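Local structure of glutathione S-transferase (Rhodospirillum rubrum F11, 4O7H) at residues 32-37 against 48-53. The protein probably catalyses the attack of the glutathione thiol on electrophilic substrates, yielding glutathione conjugates. Numbering follows the deposited sequence.
Sequences EETWIR and GEVPVL
T34 sets its CB against the backbone oxygen of G48, with T34 CB to G48 O at 3.4 Å. From there the methyl runs on past the same oxygen toward the next peptide: T34 CG2 lies 3.9 Å from V50 N and 4.0 Å from V50 CG1. The other branch at CB is the hydroxyl. A chi1 of 48° leaves CG2 to face V50 while T34 OG1 hydrogen-bonds a bridging water at 3.1 Å. That water accepts a hydrogen bond from the N-H of V50 (water to V50 N 3.0 Å) and donates one to E49 OE1 (2.7 Å), so one solvent molecule ties the threonine to two residues of the facing loop. In the thioredoxin-like fold of the N-terminal domain, 48-51 leads through the cis peptide before P51, the cis-proline found at this point in glutathione S-transferases, into strand 52-54; in relatives the backbone of the residue before this proline pairs with the cysteinyl part of glutathione, so the water on V50 N probably stands at the edge of that site. Segment 32-37 follows strand 28-31 and holds a type I turn from E33 to I36. V50 CG1 also touches E32 CB, at 4.1 Å, while the carboxylate of E32 turns away to N38. F41 packs on E32, T34 and V50 alike.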
ATOM      1  N   GLU A  32       7.709 -15.219 -12.798  1.00 16.71           N
ATOM      2  CA  GLU A  32       6.528 -15.956 -12.398  1.00 17.69           C
ATOM      3  C   GLU A  32       5.295 -15.291 -12.978  1.00 18.01           C
ATOM      4  O   GLU A  32       5.008 -14.111 -12.696  1.00 18.14           O
ATOM      5  CB  GLU A  32       6.373 -16.031 -10.885  1.00 17.84           C
ATOM      6  CG  GLU A  32       5.130 -16.811 -10.423  1.00 17.95           C
ATOM      7  CD  GLU A  32       5.211 -18.331 -10.642  1.00 19.33           C
ATOM      8  OE1 GLU A  32       6.317 -18.847 -10.859  1.00 18.89           O
ATOM      9  OE2 GLU A  32       4.129 -19.009 -10.671  1.00 18.33           O
ATOM     10  N   GLU A  33       4.556 -16.032 -13.802  1.00 19.22           N
ATOM     11  CA  GLU A  33       3.298 -15.555 -14.331  1.00 21.76           C
ATOM     12  C   GLU A  33       2.181 -15.860 -13.347  1.00 21.63           C
ATOM     13  O   GLU A  33       1.650 -16.979 -13.317  1.00 21.17           O
ATOM     14  CB  GLU A  33       3.051 -16.225 -15.704  1.00 25.16           C
ATOM     15  CG  GLU A  33       4.227 -15.997 -16.660  1.00 29.13           C
ATOM     16  CD  GLU A  33       3.992 -16.547 -18.081  1.00 35.79           C
ATOM     17  OE1 GLU A  33       3.467 -17.666 -18.227  1.00 39.14           O
ATOM     18  OE2 GLU A  33       4.365 -15.849 -19.053  1.00 39.40           O
ATOM     19  N   THR A  34       1.826 -14.873 -12.515  1.00 20.04           N
ATOM     20  CA  THR A  34       0.984 -15.133 -11.358  1.00 21.55           C
ATOM     21  C   THR A  34      -0.486 -15.368 -11.730  1.00 22.57           C
ATOM     22  O   THR A  34      -1.296 -15.765 -10.883  1.00 23.68           O
ATOM     23  CB  THR A  34       1.100 -13.985 -10.332  1.00 20.54           C
ATOM     24  OG1 THR A  34       0.965 -12.708 -11.001  1.00 22.61           O
ATOM     25  CG2 THR A  34       2.481 -14.012  -9.697  1.00 20.93           C
ATOM     26  N   TRP A  35      -0.789 -15.131 -13.003  1.00 25.92           N
ATOM     27  CA  TRP A  35      -2.100 -15.396 -13.575  1.00 29.14           C
ATOM     28  C   TRP A  35      -2.272 -16.881 -13.880  1.00 30.48           C
ATOM     29  O   TRP A  35      -3.358 -17.307 -14.246  1.00 35.13           O
ATOM     30  CB  TRP A  35      -2.326 -14.520 -14.851  1.00 28.00           C
ATOM     31  CG  TRP A  35      -1.204 -14.527 -15.930  1.00 27.33           C
ATOM     32  CD1 TRP A  35      -1.139 -15.344 -17.037  1.00 29.65           C
ATOM     33  CD2 TRP A  35      -0.048 -13.662 -16.018  1.00 28.75           C
ATOM     34  NE1 TRP A  35      -0.009 -15.062 -17.783  1.00 29.26           N
ATOM     35  CE2 TRP A  35       0.662 -14.023 -17.202  1.00 29.50           C
ATOM     36  CE3 TRP A  35       0.439 -12.605 -15.246  1.00 30.76           C
ATOM     37  CZ2 TRP A  35       1.847 -13.394 -17.594  1.00 30.57           C
ATOM     38  CZ3 TRP A  35       1.625 -11.991 -15.626  1.00 32.41           C
ATOM     39  CH2 TRP A  35       2.319 -12.387 -16.792  1.00 35.37           C
ATOM     40  N   ILE A  36      -1.200 -17.662 -13.726  1.00 31.34           N
ATOM     41  CA  ILE A  36      -1.239 -19.106 -13.874  1.00 31.97           C
ATOM     42  C   ILE A  36      -0.950 -19.739 -12.514  1.00 35.63           C
ATOM     43  O   ILE A  36       0.182 -19.654 -12.003  1.00 30.38           O
ATOM     44  CB  ILE A  36      -0.182 -19.592 -14.888  1.00 34.68           C
ATOM     45  CG1 ILE A  36      -0.469 -19.028 -16.287  1.00 35.97           C
ATOM     46  CG2 ILE A  36      -0.140 -21.128 -14.936  1.00 36.52           C
ATOM     47  CD1 ILE A  36       0.646 -19.282 -17.287  1.00 37.54           C
ATOM     48  N   ARG A  37      -1.967 -20.365 -11.926  1.00 34.75           N
ATOM     49  CA  ARG A  37      -1.860 -20.905 -10.572  1.00 34.44           C
ATOM     50  C   ARG A  37      -0.668 -21.866 -10.471  1.00 31.47           C
ATOM     51  O   ARG A  37      -0.397 -22.651 -11.373  1.00 33.41           O
ATOM     52  CB  ARG A  37      -3.183 -21.573 -10.149  1.00 36.46           C
ATOM     53  N   GLY A  48       0.178 -14.786  -3.547  1.00 11.38           N
ATOM     54  CA  GLY A  48       0.261 -15.180  -4.962  1.00 13.00           C
ATOM     55  C   GLY A  48       0.631 -14.033  -5.878  1.00 14.12           C
ATOM     56  O   GLY A  48       0.230 -14.012  -7.057  1.00 16.02           O
ATOM     57  N   GLU A  49       1.398 -13.087  -5.332  1.00 12.64           N
ATOM     58  CA  GLU A  49       1.867 -11.943  -6.101  1.00 13.51           C
ATOM     59  C   GLU A  49       3.375 -11.931  -6.210  1.00 11.87           C
ATOM     60  O   GLU A  49       4.061 -12.442  -5.323  1.00 12.06           O
ATOM     61  CB  GLU A  49       1.466 -10.655  -5.403  1.00 15.22           C
ATOM     62  CG  GLU A  49      -0.019 -10.524  -5.085  1.00 18.82           C
ATOM     63  CD  GLU A  49      -0.856  -9.958  -6.188  1.00 23.59           C
ATOM     64  OE1 GLU A  49      -0.389  -9.935  -7.381  1.00 25.19           O
ATOM     65  OE2 GLU A  49      -1.999  -9.500  -5.844  1.00 25.39           O
ATOM     66  N   VAL A  50       3.863 -11.284  -7.276  1.00 11.63           N
ATOM     67  CA  VAL A  50       5.211 -10.788  -7.320  1.00 11.31           C
ATOM     68  C   VAL A  50       5.249  -9.301  -6.859  1.00 10.53           C
ATOM     69  O   VAL A  50       4.243  -8.598  -6.981  1.00 11.17           O
ATOM     70  CB  VAL A  50       5.850 -10.915  -8.713  1.00 11.27           C
ATOM     71  CG1 VAL A  50       6.028 -12.393  -9.050  1.00 12.82           C
ATOM     72  CG2 VAL A  50       5.016 -10.176  -9.768  1.00 11.06           C
ATOM     73  N   PRO A  51       6.394  -8.821  -6.369  1.00 10.25           N
ATOM     74  CA  PRO A  51       7.716  -9.453  -6.219  1.00  9.70           C
ATOM     75  C   PRO A  51       7.895 -10.260  -4.959  1.00  9.85           C
ATOM     76  O   PRO A  51       7.238 -10.033  -3.918  1.00 10.08           O
ATOM     77  CB  PRO A  51       8.678  -8.276  -6.177  1.00  9.96           C
ATOM     78  CG  PRO A  51       7.855  -7.175  -5.552  1.00  9.78           C
ATOM     79  CD  PRO A  51       6.449  -7.383  -6.021  1.00 10.28           C
ATOM     80  N   VAL A  52       8.804 -11.238  -5.066  1.00  9.84           N
ATOM     81  CA  VAL A  52       9.299 -11.952  -3.900  1.00 10.18           C
ATOM     82  C   VAL A  52      10.834 -12.010  -4.021  1.00 10.00           C
ATOM     83  O   VAL A  52      11.352 -12.454  -5.076  1.00 10.57           O
ATOM     84  CB  VAL A  52       8.754 -13.396  -3.844  1.00 10.79           C
ATOM     85  CG1 VAL A  52       9.301 -14.120  -2.636  1.00 10.96           C
ATOM     86  CG2 VAL A  52       7.231 -13.364  -3.774  1.00 10.82           C
ATOM     87  N   LEU A  53      11.531 -11.597  -2.982  1.00  9.89           N
ATOM     88  CA  LEU A  53      12.986 -11.669  -2.911  1.00 11.03           C
ATOM     89  C   LEU A  53      13.404 -12.863  -2.060  1.00 11.90           C
ATOM     90  O   LEU A  53      12.885 -13.030  -0.931  1.00 10.90           O
ATOM     91  CB  LEU A  53      13.548 -10.390  -2.317  1.00 11.27           C
ATOM     92  CG  LEU A  53      15.070 -10.246  -2.148  1.00 12.85           C
ATOM     93  CD1 LEU A  53      15.753 -10.086  -3.498  1.00 13.86           C
ATOM     94  CD2 LEU A  53      15.372  -9.101  -1.220  1.00 13.97           C
TER
HETATM   95  O   HOH W   1       1.664 -10.303  -9.106  1.00 18.67           O